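Local coordinates for glycosyl hydrolases family 2, sugar binding domain protein (PDB 6D1P), which is a gut bacterial beta-glucuronidase of glycosyl hydrolase family 2 that probably hydrolyses the glycosidic bonds of glucuronide-containing substrates, at residues Q87-Y92 with A165-N170; A114-E119 with F184-G189; S619-H624 with G696-D701. All coordinates share one frame; numbering follows the deposited sequence.

Interaction 1. Residues Q87-Y92 with A165-N170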
# COMPACT_ATOMS: atom_id res chain seq x y z
N GLN A 87 0.62 -5.46 -5.30
CA GLN A 87 0.56 -6.89 -5.60
C GLN A 87 0.36 -7.64 -4.29
O GLN A 87 1.32 -7.88 -3.55
CB GLN A 87 1.82 -7.37 -6.34
CG GLN A 87 1.97 -6.80 -7.71
CD GLN A 87 3.22 -7.30 -8.41
OE1 GLN A 87 4.35 -6.95 -8.05
NE2 GLN A 87 3.03 -8.13 -9.40
N GLY A 88 -0.88 -8.02 -4.03
CA GLY A 88 -1.24 -8.57 -2.74
C GLY A 88 -2.72 -8.85 -2.61
O GLY A 88 -3.47 -8.85 -3.58
N PRO A 89 -3.16 -9.11 -1.39
CA PRO A 89 -4.56 -9.48 -1.16
C PRO A 89 -5.46 -8.28 -0.90
O PRO A 89 -5.02 -7.18 -0.54
CB PRO A 89 -4.46 -10.38 0.08
CG PRO A 89 -3.32 -9.72 0.88
CD PRO A 89 -2.32 -9.30 -0.18
N GLY A 90 -6.76 -8.50 -1.11
CA GLY A 90 -7.79 -7.53 -0.81
C GLY A 90 -9.11 -8.26 -0.73
O GLY A 90 -9.23 -9.39 -1.21
N TRP A 91 -10.10 -7.60 -0.13
CA TRP A 91 -11.37 -8.25 0.19
C TRP A 91 -12.56 -7.44 -0.31
O TRP A 91 -12.57 -6.22 -0.20
CB TRP A 91 -11.53 -8.45 1.70
CG TRP A 91 -10.80 -9.63 2.32
CD1 TRP A 91 -9.54 -9.64 2.85
CD2 TRP A 91 -11.33 -10.95 2.51
NE1 TRP A 91 -9.25 -10.89 3.36
CE2 TRP A 91 -10.32 -11.71 3.15
CE3 TRP A 91 -12.54 -11.57 2.19
CZ2 TRP A 91 -10.50 -13.05 3.48
CZ3 TRP A 91 -12.71 -12.90 2.52
CH2 TRP A 91 -11.70 -13.62 3.16
N TYR A 92 -13.59 -8.14 -0.78
CA TYR A 92 -14.88 -7.53 -1.08
C TYR A 92 -15.97 -8.15 -0.22
O TYR A 92 -15.88 -9.33 0.14
CB TYR A 92 -15.26 -7.71 -2.55
CG TYR A 92 -14.29 -7.14 -3.55
CD1 TYR A 92 -13.18 -7.85 -3.97
CD2 TYR A 92 -14.54 -5.91 -4.14
CE1 TYR A 92 -12.32 -7.34 -4.93
CE2 TYR A 92 -13.70 -5.39 -5.09
CZ TYR A 92 -12.58 -6.11 -5.48
OH TYR A 92 -11.74 -5.57 -6.43
N ALA A 165 -18.57 -12.59 0.88
CA ALA A 165 -17.26 -11.99 0.87
C ALA A 165 -16.39 -12.72 -0.14
O ALA A 165 -16.50 -13.94 -0.31
CB ALA A 165 -16.59 -12.00 2.25
N ILE A 166 -15.53 -11.96 -0.81
CA ILE A 166 -14.64 -12.49 -1.83
C ILE A 166 -13.25 -11.93 -1.61
O ILE A 166 -13.08 -10.71 -1.57
CB ILE A 166 -15.13 -12.15 -3.24
CG1 ILE A 166 -16.56 -12.64 -3.42
CG2 ILE A 166 -14.21 -12.80 -4.26
CD1 ILE A 166 -17.22 -12.12 -4.64
N ARG A 167 -12.27 -12.82 -1.47
CA ARG A 167 -10.88 -12.45 -1.32
C ARG A 167 -10.19 -12.61 -2.67
O ARG A 167 -10.22 -13.69 -3.25
CB ARG A 167 -10.20 -13.31 -0.25
CG ARG A 167 -8.73 -12.99 0.04
CD ARG A 167 -8.14 -14.03 1.03
NE ARG A 167 -6.79 -13.71 1.51
CZ ARG A 167 -5.67 -14.00 0.85
NH1 ARG A 167 -5.72 -14.61 -0.34
NH2 ARG A 167 -4.49 -13.69 1.36
N CYS A 168 -9.60 -11.52 -3.18
CA CYS A 168 -8.79 -11.57 -4.39
C CYS A 168 -7.34 -11.27 -4.05
O CYS A 168 -7.05 -10.47 -3.17
CB CYS A 168 -9.27 -10.56 -5.44
SG CYS A 168 -10.81 -11.03 -6.21
N ASP A 169 -6.43 -11.91 -4.76
CA ASP A 169 -5.02 -11.73 -4.49
C ASP A 169 -4.24 -11.72 -5.80
O ASP A 169 -4.44 -12.59 -6.66
CB ASP A 169 -4.49 -12.83 -3.56
CG ASP A 169 -3.00 -12.78 -3.38
OD1 ASP A 169 -2.55 -12.16 -2.40
OD2 ASP A 169 -2.26 -13.33 -4.23
N ASN A 170 -3.38 -10.71 -5.97
CA ASN A 170 -2.43 -10.64 -7.07
C ASN A 170 -1.01 -10.48 -6.53
O ASN A 170 -0.20 -9.71 -7.06
CB ASN A 170 -2.79 -9.52 -8.06
CG ASN A 170 -2.53 -8.11 -7.49
OD1 ASN A 170 -2.51 -7.91 -6.26
ND2 ASN A 170 -2.31 -7.15 -8.38
O HOH W 1 0.19 -9.12 -9.77
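Arg167 lies across the indole of Trp91, and its chain shows how an antiparallel strand pair can use a long side chain along its whole length. Its CB sits 3.5 Å above the centroid of the Trp91 six-membered ring, a CH-pi contact only 1° off the ring normal. With CG anti to the backbone N (chi1 -178°) and the chain extended as far as NE, CG passes over CE2 of Trp91, and CD comes 3.5 Å from CZ2 of the same ring. NE then forms a salt bridge with Asp41, whose OD1 also accepts a hydrogen bond from Trp91 NE1. The guanidinium stands nearly perpendicular to the indole, and Pro89 CB covers one of its faces, 3.5 Å from NH2 of Arg167. On the other face of the sheet, Cys168 SG approaches Tyr92 CE1 obliquely at 4.2 Å. Beyond the strand end, Asn170 OD1 receives the N-H of Gly88 (2.8 Å), and a water joins Gln87 NE2, which is also hydrogen-bonded to Asp180 OD1, to Asn170 O. Regular backbone pairing of Gly90 with Cys168 and Tyr92 with Ile166 places strands 89-96 and 162-169 as central neighbours in the antiparallel beta-sandwich of the family 2 sugar-binding domain.

Interaction 2. Residues A114-E119 with F184-G189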
# COMPACT_ATOMS: atom_id res chain seq x y z
N ALA A 114 -11.48 -12.56 -12.62
CA ALA A 114 -10.98 -11.92 -11.41
C ALA A 114 -9.53 -12.33 -11.22
O ALA A 114 -9.18 -13.49 -11.45
CB ALA A 114 -11.81 -12.33 -10.19
N GLY A 115 -8.69 -11.39 -10.79
CA GLY A 115 -7.27 -11.62 -10.66
C GLY A 115 -6.76 -11.54 -9.23
O GLY A 115 -7.30 -10.80 -8.40
N GLN A 116 -5.73 -12.33 -8.93
CA GLN A 116 -5.30 -13.44 -9.77
C GLN A 116 -5.82 -14.74 -9.15
O GLN A 116 -6.34 -15.60 -9.84
CB GLN A 116 -3.77 -13.46 -9.92
CG GLN A 116 -3.21 -12.24 -10.66
CD GLN A 116 -3.42 -12.34 -12.13
OE1 GLN A 116 -3.33 -13.43 -12.68
NE2 GLN A 116 -3.72 -11.22 -12.79
N LYS A 117 -5.68 -14.85 -7.83
CA LYS A 117 -6.30 -15.92 -7.06
C LYS A 117 -7.53 -15.37 -6.35
O LYS A 117 -7.52 -14.23 -5.88
CB LYS A 117 -5.32 -16.51 -6.04
CG LYS A 117 -3.92 -16.84 -6.58
CD LYS A 117 -3.15 -17.70 -5.56
CE LYS A 117 -1.84 -18.26 -6.12
NZ LYS A 117 -0.92 -17.16 -6.41
N THR A 118 -8.58 -16.19 -6.25
CA THR A 118 -9.85 -15.71 -5.71
C THR A 118 -10.46 -16.77 -4.80
O THR A 118 -10.37 -17.96 -5.08
CB THR A 118 -10.83 -15.35 -6.84
OG1 THR A 118 -10.24 -14.37 -7.72
CG2 THR A 118 -12.12 -14.79 -6.29
N GLU A 119 -11.06 -16.32 -3.69
CA GLU A 119 -11.75 -17.19 -2.75
C GLU A 119 -13.12 -16.60 -2.42
O GLU A 119 -13.24 -15.40 -2.18
CB GLU A 119 -10.95 -17.38 -1.46
CG GLU A 119 -9.58 -17.99 -1.63
CD GLU A 119 -8.79 -18.06 -0.32
OE1 GLU A 119 -9.32 -17.65 0.74
OE2 GLU A 119 -7.63 -18.55 -0.33
N PHE A 184 3.12 -6.29 -18.97
CA PHE A 184 1.80 -5.77 -18.60
C PHE A 184 1.60 -6.04 -17.11
O PHE A 184 2.35 -6.82 -16.51
CB PHE A 184 0.68 -6.38 -19.46
CG PHE A 184 0.56 -7.88 -19.34
CD1 PHE A 184 1.34 -8.73 -20.13
CD2 PHE A 184 -0.35 -8.45 -18.47
CE1 PHE A 184 1.22 -10.13 -20.04
CE2 PHE A 184 -0.48 -9.85 -18.36
CZ PHE A 184 0.32 -10.69 -19.16
N ASN A 185 0.62 -5.37 -16.51
CA ASN A 185 0.33 -5.60 -15.09
C ASN A 185 -0.47 -6.88 -14.93
O ASN A 185 -1.35 -7.17 -15.74
CB ASN A 185 -0.45 -4.45 -14.46
CG ASN A 185 0.28 -3.11 -14.53
OD1 ASN A 185 -0.11 -2.22 -15.29
ND2 ASN A 185 1.32 -2.97 -13.72
N LEU A 186 -0.13 -7.65 -13.89
CA LEU A 186 -0.98 -8.74 -13.39
C LEU A 186 -1.96 -8.10 -12.43
O LEU A 186 -1.73 -8.03 -11.21
CB LEU A 186 -0.16 -9.84 -12.72
CG LEU A 186 0.51 -10.95 -13.56
CD1 LEU A 186 1.38 -10.39 -14.68
CD2 LEU A 186 1.34 -11.89 -12.66
N TYR A 187 -3.08 -7.64 -12.99
CA TYR A 187 -4.05 -6.84 -12.25
C TYR A 187 -4.75 -7.66 -11.17
O TYR A 187 -4.91 -8.87 -11.28
CB TYR A 187 -5.08 -6.28 -13.23
CG TYR A 187 -4.63 -5.03 -13.95
CD1 TYR A 187 -4.15 -3.94 -13.24
CD2 TYR A 187 -4.69 -4.95 -15.35
CE1 TYR A 187 -3.75 -2.78 -13.89
CE2 TYR A 187 -4.29 -3.78 -16.02
CZ TYR A 187 -3.81 -2.71 -15.27
OH TYR A 187 -3.41 -1.53 -15.88
N GLY A 188 -5.18 -6.97 -10.12
CA GLY A 188 -5.91 -7.60 -9.03
C GLY A 188 -7.34 -7.08 -8.94
O GLY A 188 -7.63 -5.94 -9.30
N GLY A 189 -8.23 -7.95 -8.45
CA GLY A 189 -9.58 -7.57 -8.07
C GLY A 189 -10.64 -8.16 -8.98
O GLY A 189 -10.37 -8.96 -9.88
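The carboxamide of Gln116 and the peptide carbonyl of Tyr187 are the flat groups that meet here. Gln116 NE2 approaches Tyr187 O at 3.0 Å in the plane of that carbonyl, on a lone pair, although the oxygen is tilted 19° from the plane of the amide. Leu186 crosses the glutamine at about a right angle, its CB 3.8 Å from NE2 of Gln116. The Tyr187 ring turns away from the glutamine and carries Asn185 CB over one face, 3.7 Å above the ring plane. A bend at chi2 (-77°) turns the Gln116 amide toward the carbonyl of Tyr187; NE2 has a second partner in Tyr134 OH.

The backbones join in a single antiparallel bridge between two glycines. Gly115 N gives its hydrogen to Gly189 O at 3.1 Å, and Gly189 N returns a nearly straight bond to Gly115 O at 3.0 Å. A cis peptide links Gly115 to Gln116, and immediately after it the strand begins with a classic beta bulge, in which Gln116 and Lys117 both face Asp169 on the neighbouring strand. The start of strand 117-122, an inner strand of a sheet in the sugar-binding domain, is thus tied to the loop between strands 162-169 and 194-199.

Flanking the bridge, Gly188 CA comes 3.5 Å from Gly115 O, and Ala114 CA lies 3.4 Å from Gly189 O, both as CA-H...O contacts. Farther along the loop, Tyr187 OH is hydrogen-bonded to Asp333, a ligand of a bound sodium ion within the TIM barrel region. Asn74 OD1 accepts the N-H of Gly188, while Leu186 O takes a hydrogen from Asn170 ND2.

Interaction 3. Residues S619-H624 with G696-D701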
# COMPACT_ATOMS: atom_id res chain seq x y z
N SER A 619 -12.53 1.48 -45.51
CA SER A 619 -13.27 1.74 -46.73
C SER A 619 -14.06 3.05 -46.67
O SER A 619 -14.54 3.52 -47.71
CB SER A 619 -14.21 0.57 -47.05
OG SER A 619 -14.82 0.05 -45.88
N LYS A 620 -14.17 3.67 -45.50
CA LYS A 620 -14.98 4.86 -45.35
C LYS A 620 -14.15 6.11 -45.66
O LYS A 620 -13.10 6.32 -45.02
CB LYS A 620 -15.54 4.97 -43.94
CG LYS A 620 -16.61 6.03 -43.85
CD LYS A 620 -16.75 6.65 -42.48
CE LYS A 620 -17.93 7.62 -42.52
NZ LYS A 620 -18.06 8.37 -41.28
N PRO A 621 -14.58 6.96 -46.59
CA PRO A 621 -13.77 8.11 -46.98
C PRO A 621 -13.39 8.97 -45.78
O PRO A 621 -14.22 9.26 -44.92
CB PRO A 621 -14.67 8.85 -47.97
CG PRO A 621 -15.53 7.78 -48.55
CD PRO A 621 -15.78 6.80 -47.44
N MET A 622 -12.12 9.35 -45.73
CA MET A 622 -11.58 10.16 -44.66
C MET A 622 -10.41 10.95 -45.21
O MET A 622 -9.88 10.64 -46.29
CB MET A 622 -11.16 9.33 -43.43
CG MET A 622 -10.17 8.18 -43.74
SD MET A 622 -8.46 8.73 -44.01
CE MET A 622 -7.98 9.23 -42.36
N LEU A 623 -10.00 11.95 -44.45
CA LEU A 623 -8.96 12.89 -44.80
C LEU A 623 -8.41 13.44 -43.49
O LEU A 623 -9.19 13.90 -42.66
CB LEU A 623 -9.53 14.01 -45.68
CG LEU A 623 -8.66 15.17 -46.14
CD1 LEU A 623 -7.65 14.69 -47.16
CD2 LEU A 623 -9.53 16.27 -46.75
N HIS A 624 -7.09 13.36 -43.29
CA HIS A 624 -6.47 13.84 -42.06
C HIS A 624 -5.14 14.48 -42.41
O HIS A 624 -4.20 13.79 -42.80
CB HIS A 624 -6.25 12.72 -41.04
CG HIS A 624 -5.61 13.18 -39.75
ND1 HIS A 624 -6.34 13.50 -38.62
CD2 HIS A 624 -4.31 13.38 -39.43
CE1 HIS A 624 -5.51 13.87 -37.65
NE2 HIS A 624 -4.28 13.81 -38.12
N GLY A 696 -15.55 10.73 -55.69
CA GLY A 696 -16.72 10.95 -56.52
C GLY A 696 -17.34 12.29 -56.18
O GLY A 696 -16.72 13.33 -56.40
N LYS A 697 -18.53 12.26 -55.60
CA LYS A 697 -19.22 13.48 -55.20
C LYS A 697 -19.02 13.84 -53.73
O LYS A 697 -19.41 14.95 -53.33
CB LYS A 697 -20.71 13.36 -55.51
CG LYS A 697 -21.03 13.61 -56.99
CD LYS A 697 -22.31 12.92 -57.40
CE LYS A 697 -22.19 11.40 -57.29
NZ LYS A 697 -23.37 10.85 -56.57
N LEU A 698 -18.39 12.97 -52.93
CA LEU A 698 -18.11 13.30 -51.54
C LEU A 698 -16.96 14.30 -51.51
O LEU A 698 -15.84 13.99 -51.94
CB LEU A 698 -17.77 12.03 -50.74
CG LEU A 698 -18.52 10.73 -51.10
CD1 LEU A 698 -18.01 9.54 -50.30
CD2 LEU A 698 -20.04 10.88 -50.96
N ARG A 699 -17.23 15.51 -51.06
CA ARG A 699 -16.19 16.49 -50.79
C ARG A 699 -15.88 16.41 -49.30
O ARG A 699 -16.74 16.68 -48.47
CB ARG A 699 -16.60 17.91 -51.20
CG ARG A 699 -15.96 19.00 -50.32
CD ARG A 699 -15.52 20.24 -51.10
NE ARG A 699 -15.27 21.38 -50.21
CZ ARG A 699 -14.36 22.34 -50.42
NH1 ARG A 699 -13.58 22.29 -51.50
NH2 ARG A 699 -14.22 23.34 -49.55
N LEU A 700 -14.66 16.00 -48.97
CA LEU A 700 -14.23 15.93 -47.59
C LEU A 700 -13.32 17.11 -47.27
O LEU A 700 -12.69 17.68 -48.17
CB LEU A 700 -13.54 14.59 -47.31
CG LEU A 700 -14.50 13.46 -46.94
CD1 LEU A 700 -15.27 12.94 -48.14
CD2 LEU A 700 -13.77 12.33 -46.27
N ASP A 701 -13.27 17.50 -46.00
CA ASP A 701 -12.53 18.69 -45.62
C ASP A 701 -11.80 18.43 -44.31
O ASP A 701 -12.29 17.69 -43.46
CB ASP A 701 -13.44 19.93 -45.45
CG ASP A 701 -14.25 20.24 -46.70
OD1 ASP A 701 -13.67 20.27 -47.81
OD2 ASP A 701 -15.48 20.47 -46.57
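Pro621 overlaps two leucines with its ring: CG meets Leu698 CD1 at 3.5 Å, and CB lies 4.0 Å from Leu700 CD2. The proline ring and Leu698 run obliquely to one another. Leu700 also reaches the backbone, for its CD2 rests over the face of the peptide that joins Pro621 to Met622, 3.4 Å from the carbonyl carbon of Pro621. Asn648 brackets the proline: its OD1 takes the N-H of Met622, and its ND2 donates to Lys620 O on the peptide before.

Two residues on, Leu623 enters the same apolar patch. Its CG is anti to the backbone N (chi1 177°), a setting that sends CD2 along the opposing strand to within 3.7 Å of Leu700 O. Leu623 CB and Leu700 CB stand 4.4 Å apart. No hydrogen bond links the two segments, and the CA atoms of this pair are 6.7 Å apart, too far for neighbouring strands of one sheet. Strand 623-625 belongs to a three-stranded sheet and strand 698-709 to a five-stranded one, and the contact is side-chain packing between the two layers of a beta-sandwich, consistent with the immunoglobulin-like fold expected of this region.

Leu623 also touches Val645 within its own sheet and Ala691 in the other. Met622 points its CB away from the leucines, and its side chain packs on helix 609-617 through Tyr611, Gln614 and Ser615. On the outer side of strand 698-709, Arg699 NE lies 3.1 Å from Asp701 OD1, an ion pair in which no N-H points at the oxygen; Thr692 OG1 is hydrogen-bonded to that same OD1.

Interactions 1 and 2 are buried and share one antiparallel sheet, because strand 162-169 pairs with 89-96 on one flank and with 117-122 on the other; their centres are 8 Å apart. The carbonyls of Asp169 and Arg167 probably accept hydrogen bonds from the backbone N-H groups of Gln116 and Glu119, and the two contacts meet directly. Regular strand pairing governs interaction 1, whereas a lone bridge and one side-chain amide secure a loop in interaction 2. Interaction 3 lies at the surface of a different sandwich, about 45 Å from interaction 2 between centres and on the opposite side of the chain's centre. There, packing between layers replaces hydrogen bonding within a layer, and aliphatic groups carry the contact.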